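Local coordinates for protein beta-lactamase (Escherichia coli, PDB 6PQ9) that probably hydrolyses beta-lactam antibiotics to substituted beta-amino acids, as class A serine beta-lactamases do, and so confers antibiotic resistance, at residues A[105-110]-A[131-136]; A[124-129]-A[210-215]; A[216-221]-A[233-238]. The protein carries 1 engineered substitution. One frame throughout, in Å; residues are numbered along the deposited sequence.

Contact 1: residues A[105-110]-A[131-136]; sequences WSPLRD and RSDNNG. With SO4 (sulfate ion), chain L.
S106 and D133 bring the two backbones closest, with CA atoms 4.6 Å apart, and beside them the main chains are joined by a nearly straight bond from N134 N to W105 O (2.8 Å). Both residues are N-caps, and their side chains are wired to each other. S106 OG accepts from R109 N at the start of helix 107-111 and donates a hydrogen bond to D133 OD1 (2.9 Å). From the opposite face of the carboxylate, G136 N reaches the same OD1 at 2.8 Å, which caps helix 134-144. The second oxygen, OD2, takes L108 N at 2.7 Å, nearly along its C-O axis. With CG anti to the backbone N (chi1 -159°), D133 places its carboxylate beside the start of helix 107-111, and bonds at both oxygens fix its rotation. N135 adds a weak bond from ND2 to S106 OG, although its amide is also bonded to L101 O.

S132, D133 and N134 form the SDN motif of class A beta-lactamases, and this aspartate ties the motif to the N-terminal end of helix 107-111. S132, whose phi is positive, sends OG into the active site, where it donates to a sulfate oxygen, O1, at 2.6 Å, while its carbonyl receives K71 NZ.

On the outer side, the W105 indole lies edge-on to the loop: NE1 donates to R131 O at 2.6 Å, only 5° out of the ring plane. P107 touches two flat groups, its CD over one face of that indole and its CG 3.6 Å above the guanidinium plane of R131. The guanidinium stands steeply against the indole, the planes 78° apart, and its NH2 approaches CZ2 of the ring.

Contact 2: residues A[124-129]-A[210-215]; sequences ILKATV and LNTMIE
The flat carboxylate of E215 meets the ammonium group of K126 through solvent: a water accepts from K126 NZ at 2.7 Å and donates to E215 OE1 at 3.0 Å. NZ and OE1 themselves are 4.7 Å apart, so any attraction between the opposite charges acts across this water. K126 reaches over with CG anti to its backbone N and a bend at chi2 (74°), and its NZ also bonds to S130 OG.

Deeper in, the contact is small and made by van der Waals packing. V129 presents a single methyl, CG1, which rests 3.4 Å from T212 OG1 and makes an apolar contact with M213 CG at 3.8 Å. The threonine hydroxyl is not left without a polar partner by this, being bonded to L209 O within its own helix, while T212 O accepts from S130 OG just beyond V129. The axes of 124-129 and 210-214 approach to 9.6 Å, at 41°.

Helix 121-130 leads into the SDN loop. V129 also packs on A75 and M213 on F72, both of helix 70-85; T128 faces helix 134-144 through L140, and L210, M213 and I214 rest on A234 of strand 233-239.

Contact 3: residues A[216-221]-A[233-238]; sequences TTTGPK and VAHKTG. With ACT (acetate ion), chain G.
A water bridging T218 and T237 is gripped by three protein groups: T218 OG1 at 2.7 Å, K236 NZ at 3.1 Å and the backbone T237 N at 3.2 Å. It thereby ties the 216-221 loop to the KTG motif, K236 to G238, on an edge strand of the five-stranded antiparallel sheet of the class A fold. The bends in the K236 chain let NZ also donate to T237 O (2.8 Å), with S132 OG as a further partner.

The rest of the contact centres on H235. Its CG sits between the backbone N and the carbonyl carbon (chi1 61°), which sets the imidazole against the loop. There T218 O approaches CE1 at the ring edge, in the plane and 3.1 Å away, and the methyl CG2 of T216 comes obliquely to NE2. A second water lies 2.8 Å from NE2 and within hydrogen-bonding reach of T216 O and T218 O, while D253 OD1 holds ND1 on the strand side. The loop begins with an ST turn, in which T216 OG1, itself bonded to S130 O, accepts from T218 N. Past the turn, T237 CG2 packs 3.8 Å from G219 N, the amide that donates to OXT of a bound acetate at 3.0 Å.

How the contacts relate
Contacts 1 and 3 border the active site, and contact 2 packs helices between them. Contacts 1 and 2, with centres about 12 Å apart, meet at the end of helix 121-130, which leads into 131-136: D133 N probably bonds to A127 O (3.0 Å). Contact 2 hands on to contact 3, their centres about 10 Å apart, where M213 O probably receives H235 N (3.0 Å). Contacts 1 and 3, centres about 16 Å apart, join their SDN and KTG motifs across the cleft at S132 OG and K236 NZ (3.2 Å). The sulfate beside S132 is also bonded to K71 NZ and to G68 N and S239 N, the oxyanion-hole amides; engineered G68 replaces the family's nucleophilic serine.

Contact 1: residues A[105-110]-A[131-136]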
loop_
_atom_site.group_PDB
_atom_site.type_symbol
_atom_site.label_atom_id
_atom_site.label_comp_id
_atom_site.label_asym_id
_atom_site.label_seq_id
_atom_site.Cartn_x
_atom_site.Cartn_y
_atom_site.Cartn_z
ATOM N N TRP A 105 -0.510 16.325 -1.848
ATOM C CA TRP A 105 -1.428 15.920 -0.797
ATOM C C TRP A 105 -0.669 15.838 0.524
ATOM O O TRP A 105 0.268 15.041 0.667
ATOM C CB TRP A 105 -2.082 14.585 -1.141
ATOM C CG TRP A 105 -2.859 14.080 0.012
ATOM C CD1 TRP A 105 -2.526 13.054 0.837
ATOM C CD2 TRP A 105 -4.085 14.623 0.517
ATOM N NE1 TRP A 105 -3.478 12.904 1.817
ATOM C CE2 TRP A 105 -4.444 13.863 1.647
ATOM C CE3 TRP A 105 -4.917 15.678 0.120
ATOM C CZ2 TRP A 105 -5.610 14.119 2.386
ATOM C CZ3 TRP A 105 -6.068 15.932 0.852
ATOM C CH2 TRP A 105 -6.403 15.154 1.975
ATOM N N SER A 106 -1.044 16.684 1.482
ATOM C CA SER A 106 -0.262 16.749 2.705
ATOM C C SER A 106 -1.044 17.378 3.846
ATOM O O SER A 106 -0.972 18.597 4.049
ATOM C CB SER A 106 1.029 17.535 2.464
ATOM O OG SER A 106 1.828 17.573 3.632
ATOM N N PRO A 107 -1.787 16.590 4.618
ATOM C CA PRO A 107 -2.362 17.121 5.865
ATOM C C PRO A 107 -1.331 17.739 6.791
ATOM O O PRO A 107 -1.660 18.647 7.566
ATOM C CB PRO A 107 -3.020 15.888 6.496
ATOM C CG PRO A 107 -3.358 15.007 5.321
ATOM C CD PRO A 107 -2.323 15.265 4.264
ATOM N N LEU A 108 -0.085 17.267 6.733
ATOM C CA LEU A 108 0.970 17.836 7.560
ATOM C C LEU A 108 1.195 19.300 7.214
ATOM O O LEU A 108 1.253 20.157 8.103
ATOM C CB LEU A 108 2.261 17.034 7.376
ATOM C CG LEU A 108 2.802 16.115 8.478
ATOM C CD1 LEU A 108 1.795 15.890 9.572
ATOM C CD2 LEU A 108 3.313 14.792 7.909
ATOM N N ARG A 109 1.329 19.609 5.920
ATOM C CA ARG A 109 1.508 21.000 5.521
ATOM C C ARG A 109 0.287 21.834 5.882
ATOM O O ARG A 109 0.418 22.993 6.289
ATOM C CB ARG A 109 1.781 21.104 4.022
ATOM C CG ARG A 109 2.040 22.543 3.554
ATOM C CD ARG A 109 1.145 22.909 2.380
ATOM N NE ARG A 109 1.315 21.933 1.319
ATOM C CZ ARG A 109 0.375 21.094 0.892
ATOM N NH1 ARG A 109 -0.854 21.111 1.411
ATOM N NH2 ARG A 109 0.685 20.228 -0.066
ATOM N N ASP A 110 -0.909 21.257 5.751
ATOM C CA ASP A 110 -2.122 21.991 6.091
ATOM C C ASP A 110 -2.175 22.327 7.574
ATOM O O ASP A 110 -2.733 23.360 7.954
ATOM C CB ASP A 110 -3.365 21.183 5.693
ATOM C CG ASP A 110 -3.514 21.034 4.184
ATOM O OD1 ASP A 110 -2.905 21.829 3.433
ATOM O OD2 ASP A 110 -4.238 20.107 3.749
ATOM N N ARG A 131 -3.225 8.604 6.238
ATOM C CA ARG A 131 -3.740 9.682 5.406
ATOM C C ARG A 131 -2.911 9.894 4.151
ATOM O O ARG A 131 -3.202 10.820 3.383
ATOM C CB ARG A 131 -3.821 10.999 6.209
ATOM C CG ARG A 131 -4.719 10.925 7.431
ATOM C CD ARG A 131 -5.269 12.290 7.815
ATOM N NE ARG A 131 -6.219 12.772 6.806
ATOM C CZ ARG A 131 -6.694 14.017 6.728
ATOM N NH1 ARG A 131 -6.322 14.950 7.611
ATOM N NH2 ARG A 131 -7.553 14.326 5.758
ATOM N N SER A 132 -1.865 9.089 3.944
ATOM C CA SER A 132 -1.127 9.048 2.683
ATOM C C SER A 132 -0.391 10.356 2.388
ATOM O O SER A 132 -0.158 10.696 1.225
ATOM C CB SER A 132 -2.056 8.669 1.527
ATOM O OG SER A 132 -1.302 8.119 0.464
ATOM N N ASP A 133 0.011 11.073 3.442
ATOM C CA ASP A 133 0.755 12.323 3.306
ATOM C C ASP A 133 1.991 12.173 2.416
ATOM O O ASP A 133 2.855 11.324 2.657
ATOM C CB ASP A 133 1.169 12.800 4.704
ATOM C CG ASP A 133 1.485 14.277 4.747
ATOM O OD1 ASP A 133 2.403 14.735 4.025
ATOM O OD2 ASP A 133 0.801 14.984 5.501
ATOM N N ASN A 134 2.106 13.037 1.409
ATOM C CA ASN A 134 3.277 12.975 0.533
ATOM C C ASN A 134 4.513 13.635 1.132
ATOM O O ASN A 134 5.636 13.186 0.857
ATOM C CB ASN A 134 2.974 13.613 -0.818
ATOM C CG ASN A 134 2.060 12.758 -1.648
ATOM O OD1 ASN A 134 2.059 11.541 -1.512
ATOM N ND2 ASN A 134 1.249 13.385 -2.480
ATOM N N ASN A 135 4.344 14.707 1.909
ATOM C CA ASN A 135 5.503 15.313 2.550
ATOM C C ASN A 135 5.959 14.472 3.733
ATOM O O ASN A 135 7.161 14.301 3.939
ATOM C CB ASN A 135 5.195 16.752 2.968
ATOM C CG ASN A 135 5.033 17.670 1.779
ATOM O OD1 ASN A 135 5.801 17.588 0.814
ATOM N ND2 ASN A 135 4.017 18.537 1.824
ATOM N N GLY A 136 5.016 13.903 4.491
ATOM C CA GLY A 136 5.377 12.897 5.477
ATOM C C GLY A 136 6.176 11.752 4.881
ATOM O O GLY A 136 7.170 11.304 5.459
HETATM S S SO4 L . -1.501 8.034 -2.928
HETATM O O1 SO4 L . -2.241 7.365 -1.859
HETATM O O2 SO4 L . -0.266 8.577 -2.367
HETATM O O3 SO4 L . -1.155 7.095 -4.003
HETATM O O4 SO4 L . -2.346 9.085 -3.465
#

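Contact 2: residues A[124-129]-A[210-215]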
loop_
_atom_site.group_PDB
_atom_site.type_symbol
_atom_site.label_atom_id
_atom_site.label_comp_id
_atom_site.label_asym_id
_atom_site.label_seq_id
_atom_site.Cartn_x
_atom_site.Cartn_y
_atom_site.Cartn_z
ATOM N N ILE A 124 4.228 11.868 12.199
ATOM C CA ILE A 124 4.562 11.825 10.776
ATOM C C ILE A 124 4.156 10.485 10.167
ATOM O O ILE A 124 3.678 10.427 9.028
ATOM C CB ILE A 124 6.061 12.104 10.564
ATOM C CG1 ILE A 124 6.462 13.433 11.212
ATOM C CG2 ILE A 124 6.396 12.101 9.074
ATOM C CD1 ILE A 124 7.933 13.539 11.533
ATOM N N LEU A 125 4.352 9.390 10.910
ATOM C CA LEU A 125 3.973 8.069 10.422
ATOM C C LEU A 125 2.464 7.940 10.274
ATOM O O LEU A 125 1.976 7.333 9.315
ATOM C CB LEU A 125 4.483 6.996 11.381
ATOM C CG LEU A 125 5.825 6.350 11.074
ATOM C CD1 LEU A 125 6.166 5.429 12.225
ATOM C CD2 LEU A 125 5.740 5.605 9.753
ATOM N N LYS A 126 1.717 8.447 11.252
ATOM C CA LYS A 126 0.265 8.402 11.177
ATOM C C LYS A 126 -0.234 9.131 9.927
ATOM O O LYS A 126 -1.031 8.585 9.152
ATOM C CB LYS A 126 -0.317 8.996 12.462
ATOM C CG LYS A 126 -1.814 9.255 12.433
ATOM C CD LYS A 126 -2.614 7.961 12.522
ATOM C CE LYS A 126 -4.086 8.250 12.758
ATOM N NZ LYS A 126 -4.954 7.112 12.332
ATOM N N ALA A 127 0.262 10.351 9.693
ATOM C CA ALA A 127 -0.117 11.095 8.491
ATOM C C ALA A 127 0.231 10.328 7.217
ATOM O O ALA A 127 -0.548 10.313 6.255
ATOM C CB ALA A 127 0.578 12.459 8.472
ATOM N N THR A 128 1.418 9.719 7.182
ATOM C CA THR A 128 1.889 9.071 5.966
ATOM C C THR A 128 1.106 7.797 5.665
ATOM O O THR A 128 0.714 7.564 4.516
ATOM C CB THR A 128 3.379 8.772 6.099
ATOM O OG1 THR A 128 4.078 9.988 6.402
ATOM C CG2 THR A 128 3.930 8.148 4.818
ATOM N N VAL A 129 0.857 6.965 6.672
ATOM C CA VAL A 129 0.202 5.678 6.429
ATOM C C VAL A 129 -1.313 5.813 6.398
ATOM O O VAL A 129 -1.964 5.337 5.466
ATOM C CB VAL A 129 0.637 4.633 7.474
ATOM C CG1 VAL A 129 -0.088 3.321 7.199
ATOM C CG2 VAL A 129 2.156 4.458 7.442
ATOM N N LEU A 210 0.005 -1.707 12.440
ATOM C CA LEU A 210 -1.269 -2.377 12.181
ATOM C C LEU A 210 -2.462 -1.465 12.491
ATOM O O LEU A 210 -3.402 -1.358 11.691
ATOM C CB LEU A 210 -1.348 -3.672 12.998
ATOM C CG LEU A 210 -2.591 -4.539 12.813
ATOM C CD1 LEU A 210 -2.858 -4.778 11.336
ATOM C CD2 LEU A 210 -2.394 -5.859 13.542
ATOM N N ASN A 211 -2.434 -0.788 13.649
ATOM C CA ASN A 211 -3.536 0.106 14.009
ATOM C C ASN A 211 -3.694 1.253 13.011
ATOM O O ASN A 211 -4.821 1.599 12.634
ATOM C CB ASN A 211 -3.335 0.666 15.419
ATOM C CG ASN A 211 -4.635 1.145 16.024
ATOM O OD1 ASN A 211 -5.678 0.498 15.861
ATOM N ND2 ASN A 211 -4.596 2.291 16.697
ATOM N N THR A 212 -2.585 1.869 12.574
ATOM C CA THR A 212 -2.721 2.946 11.596
ATOM C C THR A 212 -3.263 2.445 10.261
ATOM O O THR A 212 -3.824 3.234 9.496
ATOM C CB THR A 212 -1.384 3.663 11.369
ATOM O OG1 THR A 212 -0.552 2.850 10.542
ATOM C CG2 THR A 212 -0.675 3.942 12.679
ATOM N N MET A 213 -3.105 1.154 9.960
ATOM C CA MET A 213 -3.608 0.618 8.702
ATOM C C MET A 213 -5.076 0.249 8.798
ATOM O O MET A 213 -5.770 0.216 7.775
ATOM C CB MET A 213 -2.781 -0.600 8.288
ATOM C CG MET A 213 -1.398 -0.253 7.755
ATOM S SD MET A 213 -0.408 -1.737 7.500
ATOM C CE MET A 213 -1.006 -2.326 5.907
ATOM N N ILE A 214 -5.550 -0.064 10.008
ATOM C CA ILE A 214 -6.974 -0.292 10.239
ATOM C C ILE A 214 -7.714 1.029 10.341
ATOM O O ILE A 214 -8.805 1.194 9.787
ATOM C CB ILE A 214 -7.172 -1.128 11.515
ATOM C CG1 ILE A 214 -6.638 -2.544 11.304
ATOM C CG2 ILE A 214 -8.641 -1.104 11.944
ATOM C CD1 ILE A 214 -6.536 -3.348 12.553
ATOM N N GLU A 215 -7.141 1.973 11.067
ATOM C CA GLU A 215 -7.765 3.259 11.331
ATOM C C GLU A 215 -7.553 4.256 10.211
ATOM O O GLU A 215 -7.294 5.431 10.470
ATOM C CB GLU A 215 -7.217 3.799 12.648
ATOM C CG GLU A 215 -7.727 3.049 13.851
ATOM C CD GLU A 215 -7.812 3.943 15.061
ATOM O OE1 GLU A 215 -6.743 4.243 15.649
ATOM O OE2 GLU A 215 -8.943 4.366 15.406
HETATM O O HOH W 1 -4.357 5.046 13.944
HETATM O O HOH W 2 -5.654 6.383 15.652
#

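Contact 3: residues A[216-221]-A[233-238]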
loop_
_atom_site.group_PDB
_atom_site.type_symbol
_atom_site.label_atom_id
_atom_site.label_comp_id
_atom_site.label_asym_id
_atom_site.label_seq_id
_atom_site.Cartn_x
_atom_site.Cartn_y
_atom_site.Cartn_z
ATOM N N THR A 216 -7.586 3.821 8.967
ATOM C CA THR A 216 -7.528 4.760 7.862
ATOM C C THR A 216 -8.935 4.955 7.314
ATOM O O THR A 216 -9.804 4.084 7.424
ATOM C CB THR A 216 -6.574 4.285 6.755
ATOM O OG1 THR A 216 -6.635 5.185 5.635
ATOM C CG2 THR A 216 -6.938 2.890 6.282
ATOM N N THR A 217 -9.164 6.122 6.752
ATOM C CA THR A 217 -10.462 6.408 6.188
ATOM C C THR A 217 -10.425 6.345 4.660
ATOM O O THR A 217 -11.463 6.506 4.011
ATOM C CB THR A 217 -10.938 7.770 6.730
ATOM O OG1 THR A 217 -12.359 7.804 6.725
ATOM C CG2 THR A 217 -10.398 8.956 5.934
ATOM N N THR A 218 -9.262 6.037 4.083
ATOM C CA THR A 218 -9.057 5.999 2.642
ATOM C C THR A 218 -9.647 4.726 2.026
ATOM O O THR A 218 -9.949 3.747 2.711
ATOM C CB THR A 218 -7.561 6.085 2.294
ATOM O OG1 THR A 218 -6.895 4.890 2.717
ATOM C CG2 THR A 218 -6.886 7.294 2.950
ATOM N N GLY A 219 -9.816 4.769 0.701
ATOM C CA GLY A 219 -10.316 3.671 -0.093
ATOM C C GLY A 219 -11.511 2.902 0.445
ATOM O O GLY A 219 -11.483 1.668 0.482
ATOM N N PRO A 220 -12.590 3.591 0.857
ATOM C CA PRO A 220 -13.764 2.851 1.361
ATOM C C PRO A 220 -14.451 2.038 0.285
ATOM O O PRO A 220 -15.139 1.057 0.606
ATOM C CB PRO A 220 -14.685 3.957 1.908
ATOM C CG PRO A 220 -14.268 5.217 1.176
ATOM C CD PRO A 220 -12.800 5.058 0.890
ATOM N N LYS A 221 -14.260 2.391 -0.981
ATOM C CA LYS A 221 -14.890 1.703 -2.093
ATOM C C LYS A 221 -13.963 0.691 -2.766
ATOM O O LYS A 221 -14.315 0.142 -3.818
ATOM C CB LYS A 221 -15.386 2.729 -3.112
ATOM C CG LYS A 221 -16.620 3.555 -2.679
ATOM C CD LYS A 221 -17.061 4.523 -3.800
ATOM C CE LYS A 221 -16.123 4.393 -5.033
ATOM N NZ LYS A 221 -16.477 5.063 -6.340
ATOM N N VAL A 233 -10.193 -4.481 8.193
ATOM C CA VAL A 233 -9.319 -4.474 7.035
ATOM C C VAL A 233 -8.187 -3.523 7.366
ATOM O O VAL A 233 -8.424 -2.333 7.608
ATOM C CB VAL A 233 -10.053 -4.016 5.761
ATOM C CG1 VAL A 233 -9.068 -3.862 4.599
ATOM C CG2 VAL A 233 -11.165 -4.973 5.409
ATOM N N ALA A 234 -6.970 -4.041 7.412
ATOM C CA ALA A 234 -5.782 -3.208 7.515
ATOM C C ALA A 234 -5.216 -3.044 6.107
ATOM O O ALA A 234 -4.816 -4.032 5.488
ATOM C CB ALA A 234 -4.766 -3.839 8.468
ATOM N N HIS A 235 -5.209 -1.816 5.582
ATOM C CA HIS A 235 -4.803 -1.639 4.187
ATOM C C HIS A 235 -4.036 -0.342 3.969
ATOM O O HIS A 235 -3.909 0.505 4.856
ATOM C CB HIS A 235 -6.005 -1.694 3.232
ATOM C CG HIS A 235 -7.029 -0.631 3.481
ATOM N ND1 HIS A 235 -7.365 0.309 2.534
ATOM C CD2 HIS A 235 -7.791 -0.359 4.568
ATOM C CE1 HIS A 235 -8.293 1.111 3.022
ATOM N NE2 HIS A 235 -8.571 0.726 4.255
ATOM N N LYS A 236 -3.504 -0.224 2.752
ATOM C CA LYS A 236 -2.880 0.981 2.233
ATOM C C LYS A 236 -3.287 1.134 0.774
ATOM O O LYS A 236 -3.169 0.184 -0.008
ATOM C CB LYS A 236 -1.356 0.923 2.350
ATOM C CG LYS A 236 -0.674 2.193 1.875
ATOM C CD LYS A 236 -0.901 3.346 2.867
ATOM C CE LYS A 236 -0.690 4.708 2.198
ATOM N NZ LYS A 236 -1.798 5.071 1.260
ATOM N N THR A 237 -3.771 2.316 0.411
ATOM C CA THR A 237 -4.189 2.604 -0.957
ATOM C C THR A 237 -3.057 3.251 -1.760
ATOM O O THR A 237 -2.081 3.776 -1.214
ATOM C CB THR A 237 -5.393 3.551 -0.975
ATOM O OG1 THR A 237 -5.000 4.803 -0.401
ATOM C CG2 THR A 237 -6.572 2.988 -0.190
ATOM N N GLY A 238 -3.222 3.231 -3.072
ATOM C CA GLY A 238 -2.415 4.051 -3.955
ATOM C C GLY A 238 -3.264 4.521 -5.115
ATOM O O GLY A 238 -4.171 3.817 -5.576
HETATM C C ACT G . -9.033 7.601 -0.991
HETATM O O ACT G . -9.337 8.472 -0.114
HETATM O OXT ACT G . -9.793 6.776 -1.567
HETATM C CH3 ACT G . -7.508 7.555 -1.411
HETATM O O HOH W 3 -10.571 2.349 5.419
HETATM O O HOH W 4 -4.276 4.309 2.885
#